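PDB 2W40: glycerol kinase, putative from Plasmodium falciparum, which probably catalyses the transfer of a phosphate group from ATP to glycerol, yielding sn-glycerol 3-phosphate and ADP. Local coordinates for residues Ile254-Phe259 / Lys441-Leu446; Ala264-Thr267 / Gly271-Leu274; Leu274-Gly279 / Glu406-Leu411; Cys287-Thr292 / Asn393-Ser398. All blocks are in the same frame, centred on the assembly; numbering follows the deposited sequence. Where two conformers were deposited one is given.

Contact 1. Residues Ile254-Phe259 / Lys441-Leu446; sequences IGQAIF and KEVTSL
Gly255 meets Val443 and Leu446 where the last turn of helix 248-255 comes up against the first turn of helix 443-455. Each helix follows a strand of a different one of the two large sheets, so the junction ties the two lobes together, consistent with the paired interdomain helices of the sugar kinase/Hsp70/actin superfamily. The backbones lie close: the CA atoms of Gly255 and Val443 are 4.9 Å apart, and Gly255 CA stands 3.8 Å from Val443 O. Because Gly255 has no side chain, its main chain comes directly against the carbonyl of Val443. Next to this, Leu446 swings its CG anti to the backbone N (chi1 -176°), and its CD2 methyl reaches 3.8 Å from Gly255 O. The Val443 and Gln256 side chains lie aslant, Val443 CG2 being 4.2 Å from Gln256 CG. No hydrogen bond joins the two segments, so van der Waals contact between buried groups carries the interface.

The second shell shapes both helix ends. Helix 248-255 stops in a Schellman motif: Ala257 takes a positive phi of 54° and its N bonds back to Ile254 O at 3.0 Å. Farther into the partner helix, Thr444 O accepts from Ser251 OG, a polar tie beside the glycine contact. Glu442 occupies the N-cap position before helix 443-455, and its O takes two donors, Leu446 N at 3.3 Å and Ser445 OG. The serine hydroxyl, also bonded to Tyr21 OH, lies 2.9 Å from Glu442 O in the plane of that carbonyl, at a C=O...donor angle of 145°.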
loop_
_atom_site.group_PDB
_atom_site.type_symbol
_atom_site.label_atom_id
_atom_site.label_comp_id
_atom_site.label_asym_id
_atom_site.label_seq_id
_atom_site.Cartn_x
_atom_site.Cartn_y
_atom_site.Cartn_z
ATOM N N ILE C 254 24.537 24.433 12.479
ATOM C CA ILE C 254 25.280 25.082 13.551
ATOM C C ILE C 254 25.424 24.100 14.726
ATOM O O ILE C 254 26.529 24.003 15.289
ATOM C CB ILE C 254 24.660 26.424 13.951
ATOM C CG1 ILE C 254 24.685 27.413 12.787
ATOM C CG2 ILE C 254 25.437 27.099 15.103
ATOM C CD1 ILE C 254 23.994 28.738 13.145
ATOM N N GLY C 255 24.376 23.397 15.079
ATOM C CA GLY C 255 24.459 22.354 16.109
ATOM C C GLY C 255 25.389 21.185 15.845
ATOM O O GLY C 255 25.842 20.542 16.819
ATOM N N GLN C 256 25.674 20.931 14.568
ATOM C CA GLN C 256 26.593 19.828 14.193
ATOM C C GLN C 256 28.025 20.449 14.000
ATOM O O GLN C 256 28.964 19.723 13.594
ATOM C CB GLN C 256 26.139 19.196 12.916
ATOM C CG GLN C 256 24.950 18.288 12.935
ATOM C CD GLN C 256 25.320 16.860 13.286
ATOM O OE1 GLN C 256 24.589 15.935 12.982
ATOM N NE2 GLN C 256 26.383 16.707 13.956
ATOM N N ALA C 257 28.168 21.759 14.117
ATOM C CA ALA C 257 29.439 22.531 13.853
ATOM C C ALA C 257 30.033 22.280 12.462
ATOM O O ALA C 257 31.237 22.146 12.346
ATOM C CB ALA C 257 30.554 22.235 14.909
ATOM N N ILE C 258 29.179 22.207 11.429
ATOM C CA ILE C 258 29.654 22.030 10.078
ATOM C C ILE C 258 29.913 23.442 9.506
ATOM O O ILE C 258 29.229 24.053 8.657
ATOM C CB ILE C 258 28.810 21.050 9.256
ATOM C CG1 ILE C 258 27.533 21.688 8.973
ATOM C CG2 ILE C 258 28.707 19.540 9.912
ATOM C CD1 ILE C 258 26.969 21.162 7.544
ATOM N N PHE C 259 30.999 24.023 9.990
ATOM C CA PHE C 259 31.375 25.383 9.687
ATOM C C PHE C 259 32.421 25.526 8.627
ATOM O O PHE C 259 32.678 26.671 8.189
ATOM C CB PHE C 259 31.931 26.069 10.979
ATOM C CG PHE C 259 30.966 26.132 12.125
ATOM C CD1 PHE C 259 29.714 26.688 11.941
ATOM C CD2 PHE C 259 31.249 25.600 13.362
ATOM C CE1 PHE C 259 28.850 26.817 13.035
ATOM C CE2 PHE C 259 30.371 25.674 14.426
ATOM C CZ PHE C 259 29.161 26.230 14.252
ATOM N N LYS C 441 20.650 14.335 19.954
ATOM C CA LYS C 441 19.722 14.135 18.677
ATOM C C LYS C 441 19.012 15.448 18.198
ATOM O O LYS C 441 18.896 15.776 16.871
ATOM C CB LYS C 441 18.680 13.031 18.811
ATOM N N GLU C 442 18.639 16.225 19.247
ATOM C CA GLU C 442 17.953 17.562 19.040
ATOM C C GLU C 442 18.917 18.653 18.630
ATOM O O GLU C 442 18.867 19.761 19.151
ATOM C CB GLU C 442 17.068 18.002 20.207
ATOM C CG GLU C 442 15.911 17.037 20.520
ATOM C CD GLU C 442 14.742 17.030 19.494
ATOM O OE1 GLU C 442 14.694 17.825 18.506
ATOM O OE2 GLU C 442 13.794 16.228 19.747
ATOM N N VAL C 443 19.700 18.396 17.572
ATOM C CA VAL C 443 20.749 19.349 17.176
ATOM C C VAL C 443 20.119 20.639 16.586
ATOM O O VAL C 443 20.766 21.728 16.632
ATOM C CB VAL C 443 21.824 18.811 16.197
ATOM C CG1 VAL C 443 22.531 17.564 16.764
ATOM C CG2 VAL C 443 21.249 18.423 14.877
ATOM N N THR C 444 18.884 20.538 16.052
ATOM C CA THR C 444 18.190 21.787 15.624
ATOM C C THR C 444 18.052 22.831 16.728
ATOM O O THR C 444 18.436 24.003 16.571
ATOM C CB THR C 444 16.823 21.431 15.038
ATOM O OG1 THR C 444 17.077 20.669 13.824
ATOM C CG2 THR C 444 16.021 22.706 14.713
ATOM N N SER C 445 17.463 22.431 17.868
ATOM C CA SER C 445 17.322 23.349 19.018
ATOM C C SER C 445 18.678 23.814 19.547
ATOM O O SER C 445 18.801 24.933 20.004
ATOM C CB SER C 445 16.516 22.702 20.103
ATOM O OG SER C 445 17.209 21.611 20.723
ATOM N N LEU C 446 19.689 22.919 19.505
ATOM C CA LEU C 446 21.029 23.260 19.970
ATOM C C LEU C 446 21.607 24.407 19.129
ATOM O O LEU C 446 22.197 25.370 19.689
ATOM C CB LEU C 446 21.902 22.023 19.917
ATOM C CG LEU C 446 23.275 22.111 20.426
ATOM C CD1 LEU C 446 23.322 22.576 21.831
ATOM C CD2 LEU C 446 23.906 20.724 20.133
#

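Contact 2. Residues Ala264-Thr267 / Gly271-Leu274; sequences AKCT and GVFL
Cys266 and Val272 form the tight part of this contact, with Cys266 SG only 3.4 Å from Val272 CG1. Each of these atoms lies anti to its own main-chain nitrogen, which brings sulfur and methyl together on the face carrying Leu274. There Leu274 CG comes to 3.5 Å from Lys265 O, and helix 377-403 covers the face through Leu392.

On the opposite face, apart from the bonds of Lys265, the Thr267 and Phe273 side chains keep looser contact with the facing segment. This face too is buried rather than open to solvent, lying against helix 248-255 and, at Phe273, about 4 Å from bound glycerol.

The two strands make an antiparallel beta hairpin, their axes 4.6 Å apart at 175°, and the turn between them contains Thr270, an ADP-binding residue, although no ADP is bound in this chain. Thr267 and Phe273 are its hydrogen-bonded pair, joined by Phe273 N to Thr267 O at 3.0 Å and Thr267 N to Phe273 O at 3.1 Å. Phe273 O is gripped twice, since Lys265 NZ reaches it at 3.1 Å from the other face of the carbonyl plane. The lysine chain, bent at chi2 (94°), runs along its own strand toward Thr267, and its NZ also donates to Thr267 OG1 at 2.7 Å.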
loop_
_atom_site.group_PDB
_atom_site.type_symbol
_atom_site.label_atom_id
_atom_site.label_comp_id
_atom_site.label_asym_id
_atom_site.label_seq_id
_atom_site.Cartn_x
_atom_site.Cartn_y
_atom_site.Cartn_z
ATOM N N ALA C 264 29.494 18.395 5.713
ATOM C CA ALA C 264 28.080 18.022 5.402
ATOM C C ALA C 264 27.365 17.346 6.542
ATOM O O ALA C 264 27.956 16.545 7.258
ATOM C CB ALA C 264 27.981 17.162 4.235
ATOM N N LYS C 265 26.068 17.647 6.691
ATOM C CA LYS C 265 25.222 16.954 7.676
ATOM C C LYS C 265 23.939 16.503 6.986
ATOM O O LYS C 265 23.518 17.052 5.976
ATOM C CB LYS C 265 24.932 17.801 8.852
ATOM C CG LYS C 265 24.021 19.049 8.540
ATOM C CD LYS C 265 22.513 18.706 8.805
ATOM C CE LYS C 265 21.572 19.828 8.398
ATOM N NZ LYS C 265 20.228 19.292 8.218
ATOM N N CYS C 266 23.285 15.571 7.617
ATOM C CA CYS C 266 21.975 15.091 7.211
ATOM C C CYS C 266 21.101 14.917 8.440
ATOM O O CYS C 266 21.487 14.229 9.379
ATOM C CB CYS C 266 22.119 13.818 6.434
ATOM S SG CYS C 266 20.556 13.254 5.770
ATOM N N THR C 267 19.947 15.606 8.469
ATOM C CA THR C 267 18.983 15.509 9.505
ATOM C C THR C 267 17.811 14.659 9.057
ATOM O O THR C 267 17.257 14.901 7.978
ATOM C CB THR C 267 18.470 16.941 9.937
ATOM O OG1 THR C 267 19.581 17.795 10.386
ATOM C CG2 THR C 267 17.440 16.841 11.034
ATOM N N GLY C 271 10.927 15.418 7.325
ATOM C CA GLY C 271 11.666 15.124 6.073
ATOM C C GLY C 271 13.107 14.780 6.388
ATOM O O GLY C 271 13.509 14.757 7.538
ATOM N N VAL C 272 13.924 14.613 5.359
ATOM C CA VAL C 272 15.330 14.390 5.505
ATOM C C VAL C 272 15.994 15.515 4.703
ATOM O O VAL C 272 15.636 15.782 3.553
ATOM C CB VAL C 272 15.730 13.006 4.993
ATOM C CG1 VAL C 272 17.289 12.872 4.891
ATOM C CG2 VAL C 272 15.067 11.987 5.997
ATOM N N PHE C 273 16.989 16.171 5.294
ATOM C CA PHE C 273 17.645 17.333 4.670
ATOM C C PHE C 273 19.174 17.240 4.810
ATOM O O PHE C 273 19.686 17.274 5.906
ATOM C CB PHE C 273 17.134 18.621 5.267
ATOM C CG PHE C 273 15.621 18.711 5.181
ATOM C CD1 PHE C 273 15.022 19.207 4.024
ATOM C CD2 PHE C 273 14.812 18.213 6.143
ATOM C CE1 PHE C 273 13.654 19.188 3.882
ATOM C CE2 PHE C 273 13.445 18.310 5.999
ATOM C CZ PHE C 273 12.914 18.739 4.835
ATOM N N LEU C 274 19.862 17.155 3.668
ATOM C CA LEU C 274 21.326 17.116 3.631
ATOM C C LEU C 274 21.781 18.498 3.195
ATOM O O LEU C 274 21.382 18.970 2.115
ATOM C CB LEU C 274 21.785 16.042 2.663
ATOM C CG LEU C 274 23.310 15.658 2.776
ATOM C CD1 LEU C 274 23.575 14.307 2.173
ATOM C CD2 LEU C 274 24.065 16.700 2.043
#

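Contact 3. Residues Leu274-Gly279 / Glu406-Leu411; sequences LLINTG and EMLHVL
Leu274 and Leu411 touch through their terminal methyls, and a second apolar pair, Ile276 with Leu408, repeats the contact two residues further along strand 272-279. In the first pair Leu274 CD1 fits against both branches of its partner, 3.9 Å from Leu411 CD1 and 4.0 Å from Leu411 CD2. The Leu411 side chain leaves with CG opposite the main-chain nitrogen (chi1 -176°), which extends the isobutyl group across to Leu274. The second pair depends on single methyls: Ile276 CD1 lies 3.9 Å from Leu408 CD2, the two side chains slanting across one another.

Backbone bonding explains why only side chains meet. Strand 264-268 runs between strand 272-279 and strand 411-414 in the mixed sheet of the C-terminal FGGY domain, and it is bonded to both, through Lys265 with Leu275 and through Ala264 with Arg412. The nearest CA atoms across the contact, those of Leu274 and Leu411, are accordingly 8.9 Å apart. Leu274 and Leu411 bridge over this middle strand, where Leu411 and Ile276 both also touch Ala264. Helix 377-403 closes over them, with Leu399 on Leu274 and Met403 on Ile276.

The side-chain hydrogen bonds of segment 274-279 lie toward its far end. Asn277 OD1 accepts from Gly279 N at 2.8 Å, in the carbonyl plane, forming an Asx turn, while Asn277 ND2 donates to Ile258 O.

Between the segments themselves there is no hydrogen bond and no charge pair. Their cohesion therefore rests on dispersion and the exclusion of water, and the loop leading to strand 411-414 is held by buried aliphatic groups.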
loop_
_atom_site.group_PDB
_atom_site.type_symbol
_atom_site.label_atom_id
_atom_site.label_comp_id
_atom_site.label_asym_id
_atom_site.label_seq_id
_atom_site.Cartn_x
_atom_site.Cartn_y
_atom_site.Cartn_z
ATOM N N LEU C 274 19.862 17.155 3.668
ATOM C CA LEU C 274 21.326 17.116 3.631
ATOM C C LEU C 274 21.781 18.498 3.195
ATOM O O LEU C 274 21.382 18.970 2.115
ATOM C CB LEU C 274 21.785 16.042 2.663
ATOM C CG LEU C 274 23.310 15.658 2.776
ATOM C CD1 LEU C 274 23.575 14.307 2.173
ATOM C CD2 LEU C 274 24.065 16.700 2.043
ATOM N N LEU C 275 22.653 19.131 4.004
ATOM C CA LEU C 275 23.295 20.345 3.598
ATOM C C LEU C 275 24.803 20.191 3.619
ATOM O O LEU C 275 25.382 19.631 4.586
ATOM C CB LEU C 275 22.909 21.529 4.467
ATOM C CG LEU C 275 21.472 22.081 4.221
ATOM C CD1 LEU C 275 20.393 21.264 4.950
ATOM C CD2 LEU C 275 21.381 23.578 4.640
ATOM N N ILE C 276 25.424 20.726 2.591
ATOM C CA ILE C 276 26.896 20.843 2.581
ATOM C C ILE C 276 27.308 22.293 2.578
ATOM O O ILE C 276 26.821 23.056 1.750
ATOM C CB ILE C 276 27.525 20.059 1.367
ATOM C CG1 ILE C 276 29.079 20.055 1.486
ATOM C CG2 ILE C 276 26.994 20.530 -0.005
ATOM C CD1 ILE C 276 29.817 18.939 0.639
ATOM N N ASN C 277 28.283 22.663 3.421
ATOM C CA ASN C 277 28.796 23.990 3.483
ATOM C C ASN C 277 29.739 24.258 2.302
ATOM O O ASN C 277 30.668 23.525 2.079
ATOM C CB ASN C 277 29.470 24.152 4.850
ATOM C CG ASN C 277 29.908 25.575 5.206
ATOM O OD1 ASN C 277 30.440 26.307 4.385
ATOM N ND2 ASN C 277 29.805 25.893 6.508
ATOM N N THR C 278 29.439 25.289 1.518
ATOM C CA THR C 278 30.231 25.636 0.328
ATOM C C THR C 278 31.096 26.869 0.610
ATOM O O THR C 278 31.642 27.494 -0.312
ATOM C CB THR C 278 29.347 25.813 -0.953
ATOM O OG1 THR C 278 28.507 26.947 -0.762
ATOM C CG2 THR C 278 28.491 24.561 -1.331
ATOM N N GLY C 279 31.251 27.199 1.896
ATOM C CA GLY C 279 32.047 28.385 2.287
ATOM C C GLY C 279 31.398 29.673 1.774
ATOM O O GLY C 279 30.174 29.766 1.659
ATOM N N GLU C 406 34.871 12.590 -5.410
ATOM C CA GLU C 406 34.490 11.196 -5.636
ATOM C C GLU C 406 33.694 10.664 -4.458
ATOM O O GLU C 406 32.804 9.823 -4.636
ATOM C CB GLU C 406 35.762 10.357 -5.826
ATOM C CG GLU C 406 35.667 9.443 -7.014
ATOM C CD GLU C 406 36.326 10.016 -8.262
ATOM O OE1 GLU C 406 35.660 10.806 -9.005
ATOM O OE2 GLU C 406 37.503 9.618 -8.536
ATOM N N MET C 407 33.936 11.184 -3.263
ATOM C CA MET C 407 33.223 10.744 -2.058
ATOM C C MET C 407 33.172 11.796 -0.949
ATOM O O MET C 407 33.975 12.722 -0.905
ATOM C CB MET C 407 33.926 9.475 -1.474
ATOM C CG MET C 407 35.500 9.729 -1.172
ATOM S SD MET C 407 36.126 9.952 0.546
ATOM C CE MET C 407 36.015 8.276 1.195
ATOM N N LEU C 408 32.215 11.665 -0.016
ATOM C CA LEU C 408 32.269 12.442 1.213
ATOM C C LEU C 408 33.071 11.657 2.245
ATOM O O LEU C 408 32.836 10.466 2.423
ATOM C CB LEU C 408 30.826 12.672 1.756
ATOM C CG LEU C 408 30.029 13.829 1.270
ATOM C CD1 LEU C 408 28.603 13.647 1.887
ATOM C CD2 LEU C 408 30.625 15.233 1.611
ATOM N N HIS C 409 33.957 12.324 2.991
ATOM C CA HIS C 409 34.722 11.615 4.039
ATOM C C HIS C 409 33.888 11.155 5.230
ATOM O O HIS C 409 34.079 10.029 5.769
ATOM C CB HIS C 409 35.955 12.440 4.484
ATOM C CG HIS C 409 37.011 12.493 3.429
ATOM N ND1 HIS C 409 37.635 11.353 2.944
ATOM C CD2 HIS C 409 37.504 13.530 2.705
ATOM C CE1 HIS C 409 38.486 11.695 1.986
ATOM N NE2 HIS C 409 38.429 13.009 1.821
ATOM N N VAL C 410 32.943 12.009 5.655
ATOM C CA VAL C 410 31.989 11.569 6.631
ATOM C C VAL C 410 30.701 12.373 6.348
ATOM O O VAL C 410 30.774 13.502 5.790
ATOM C CB VAL C 410 32.461 11.683 8.024
ATOM C CG1 VAL C 410 32.634 13.192 8.483
ATOM C CG2 VAL C 410 31.521 11.008 8.928
ATOM N N LEU C 411 29.567 11.764 6.671
ATOM C CA LEU C 411 28.306 12.453 6.690
ATOM C C LEU C 411 27.914 12.454 8.118
ATOM O O LEU C 411 27.740 11.380 8.682
ATOM C CB LEU C 411 27.247 11.720 5.793
ATOM C CG LEU C 411 25.868 12.452 5.663
ATOM C CD1 LEU C 411 26.109 13.897 5.071
ATOM C CD2 LEU C 411 24.852 11.528 4.796
#

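Contact 4. Residues Cys287-Thr292 / Asn393-Ser398; sequences CGLITT and NEIVDS. With EDO (1,2-ethanediol), chain B; EDO (1,2-ethanediol), chain D.
Ser398 and Leu289 join helix 377-403 to the loop that leads into strand 290-295, an outermost strand of the mixed sheet in the C-terminal FGGY domain. It is a helix-to-loop contact just before that strand begins, and its details follow from a few rotamers. Ser398 places OG beside its backbone N and opposite the carbonyl carbon (chi1 -68°), aiming the hydroxyl at the loop. From there OG donates to Cys287 O over 2.8 Å, lying in the plane of that carbonyl. Bringing the serine in so close makes the packing tight, with Cys287 CB 3.5 Å from Ser398 CB.

Leu289 sits alongside. Its CG stands beside the main-chain N, and an extended chi2 of -174° spreads the two methyls over the helix surface. CG lies 3.8 Å from Ser398 CB, CD1 settles at 3.8 Å from Ser398 C, and CD2 turns toward the previous helical turn. There it finds Ile395 CG2 at 4.1 Å, the branch that lies anti to the isoleucine N, while CG1 takes the place beside that nitrogen.

Within the loop, Ser285 OG bonds to the backbone N of both Cys287 and Leu289, and Gly288 between them has a phi of 83°. The placement of one ethanediol, near Asp397 and Ser398, is doubtful, because it comes too close to Glu394 O. A second ethanediol, probably from the crystallisation liquor, donates through its O1 to Leu289 O, 2.7 Å away.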
loop_
_atom_site.group_PDB
_atom_site.type_symbol
_atom_site.label_atom_id
_atom_site.label_comp_id
_atom_site.label_asym_id
_atom_site.label_seq_id
_atom_site.Cartn_x
_atom_site.Cartn_y
_atom_site.Cartn_z
ATOM N N CYS C 287 22.396 19.404 -10.894
ATOM C CA CYS C 287 22.038 18.055 -10.504
ATOM C C CYS C 287 20.889 18.105 -9.505
ATOM O O CYS C 287 20.699 17.135 -8.835
ATOM C CB CYS C 287 23.302 17.268 -9.813
ATOM S SG CYS C 287 24.522 17.034 -11.021
ATOM N N GLY C 288 20.067 19.150 -9.490
ATOM C CA GLY C 288 18.912 19.111 -8.663
ATOM C C GLY C 288 19.008 19.469 -7.217
ATOM O O GLY C 288 18.086 19.219 -6.474
ATOM N N LEU C 289 20.105 20.069 -6.791
ATOM C CA LEU C 289 20.246 20.533 -5.435
ATOM C C LEU C 289 19.933 22.042 -5.392
ATOM O O LEU C 289 20.002 22.774 -6.382
ATOM C CB LEU C 289 21.684 20.217 -4.980
ATOM C CG LEU C 289 22.103 18.710 -4.974
ATOM C CD1 LEU C 289 23.466 18.468 -4.377
ATOM C CD2 LEU C 289 21.095 17.819 -4.135
ATOM N N ILE C 290 19.509 22.498 -4.238
ATOM C CA ILE C 290 19.141 23.919 -4.048
ATOM C C ILE C 290 20.306 24.692 -3.406
ATOM O O ILE C 290 20.927 24.200 -2.470
ATOM C CB ILE C 290 17.909 24.001 -3.110
ATOM C CG1 ILE C 290 16.612 23.469 -3.795
ATOM C CG2 ILE C 290 17.706 25.475 -2.549
ATOM C CD1 ILE C 290 15.434 23.525 -2.959
ATOM N N THR C 291 20.602 25.860 -3.935
ATOM C CA THR C 291 21.586 26.798 -3.334
ATOM C C THR C 291 20.907 27.606 -2.244
ATOM O O THR C 291 19.875 28.226 -2.544
ATOM C CB THR C 291 22.108 27.781 -4.399
ATOM O OG1 THR C 291 22.579 27.033 -5.463
ATOM C CG2 THR C 291 23.185 28.718 -3.861
ATOM N N THR C 292 21.384 27.541 -1.018
ATOM C CA THR C 292 20.761 28.242 0.085
ATOM C C THR C 292 21.839 28.928 0.971
ATOM O O THR C 292 23.039 28.799 0.725
ATOM C CB THR C 292 19.859 27.258 0.887
ATOM O OG1 THR C 292 19.029 27.997 1.760
ATOM C CG2 THR C 292 20.778 26.232 1.704
ATOM N N ASN C 393 20.609 8.510 -1.332
ATOM C CA ASN C 393 21.686 8.117 -2.233
ATOM C C ASN C 393 21.705 8.941 -3.514
ATOM O O ASN C 393 22.751 9.376 -3.991
ATOM C CB ASN C 393 21.527 6.658 -2.573
ATOM C CG ASN C 393 22.628 6.176 -3.483
ATOM O OD1 ASN C 393 23.818 6.435 -3.237
ATOM N ND2 ASN C 393 22.247 5.373 -4.520
ATOM N N GLU C 394 20.500 9.183 -4.034
ATOM C CA GLU C 394 20.399 10.073 -5.199
ATOM C C GLU C 394 20.931 11.519 -4.953
ATOM O O GLU C 394 21.635 12.119 -5.783
ATOM C CB GLU C 394 18.964 10.121 -5.768
ATOM C CG GLU C 394 18.507 8.773 -6.215
ATOM C CD GLU C 394 17.217 8.785 -7.049
ATOM O OE1 GLU C 394 16.670 9.873 -7.381
ATOM O OE2 GLU C 394 16.743 7.639 -7.402
ATOM N N ILE C 395 20.587 12.057 -3.817
ATOM C CA ILE C 395 21.093 13.309 -3.311
ATOM C C ILE C 395 22.605 13.291 -3.198
ATOM O O ILE C 395 23.265 14.247 -3.645
ATOM C CB ILE C 395 20.395 13.736 -1.995
ATOM C CG1 ILE C 395 18.947 14.193 -2.305
ATOM C CG2 ILE C 395 21.133 14.867 -1.264
ATOM C CD1 ILE C 395 18.026 14.341 -1.062
ATOM N N VAL C 396 23.164 12.228 -2.617
ATOM C CA VAL C 396 24.633 12.151 -2.436
ATOM C C VAL C 396 25.331 12.123 -3.796
ATOM O O VAL C 396 26.372 12.748 -4.033
ATOM C CB VAL C 396 25.034 10.984 -1.566
ATOM C CG1 VAL C 396 26.638 10.793 -1.621
ATOM C CG2 VAL C 396 24.443 11.236 -0.117
ATOM N N ASP C 397 24.718 11.415 -4.743
ATOM C CA ASP C 397 25.282 11.378 -6.078
ATOM C C ASP C 397 25.289 12.780 -6.719
ATOM O O ASP C 397 26.289 13.168 -7.384
ATOM C CB ASP C 397 24.560 10.369 -6.957
ATOM C CG ASP C 397 24.890 8.911 -6.609
ATOM O OD1 ASP C 397 25.944 8.615 -5.968
ATOM O OD2 ASP C 397 24.058 8.057 -6.964
ATOM N N SER C 398 24.203 13.557 -6.547
ATOM C CA SER C 398 24.195 14.891 -7.068
ATOM C C SER C 398 25.301 15.750 -6.384
ATOM O O SER C 398 25.949 16.561 -7.012
ATOM C CB SER C 398 22.782 15.517 -6.877
ATOM O OG SER C 398 21.830 14.884 -7.688
HETATM C C1 EDO B . 21.051 9.942 -9.036
HETATM O O1 EDO B . 21.941 8.855 -8.554
HETATM C C2 EDO B . 21.142 11.336 -8.371
HETATM O O2 EDO B . 21.671 12.526 -9.029
HETATM C C1 EDO D . 18.022 23.709 -8.577
HETATM O O1 EDO D . 19.063 22.777 -8.957
HETATM C C2 EDO D . 16.799 23.011 -8.048
HETATM O O2 EDO D . 15.832 23.917 -7.724
#

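In the fold
From the N terminus, the chain first enters contact 1 at 254-259, on the last residues of helix 248-255 and just beyond, and that contact stays open across the rest. Contact 2 closes almost at once, as the hairpin of 264-267 with 271-274. Contact 3 opens on Leu274, which contact 2 has just used, and contact 4 opens at 287-292. Contact 4 closes first, on helix 377-403, so it nests inside contact 3, which closes at 406-411. Contact 1 closes last, at 441-446, enclosing all three. Contacts 2, 3 and 4 meet around Leu274, whose CD1 also touches Val396 CG2, uniting sheet and helix; contact 1 links that domain to the other lobe.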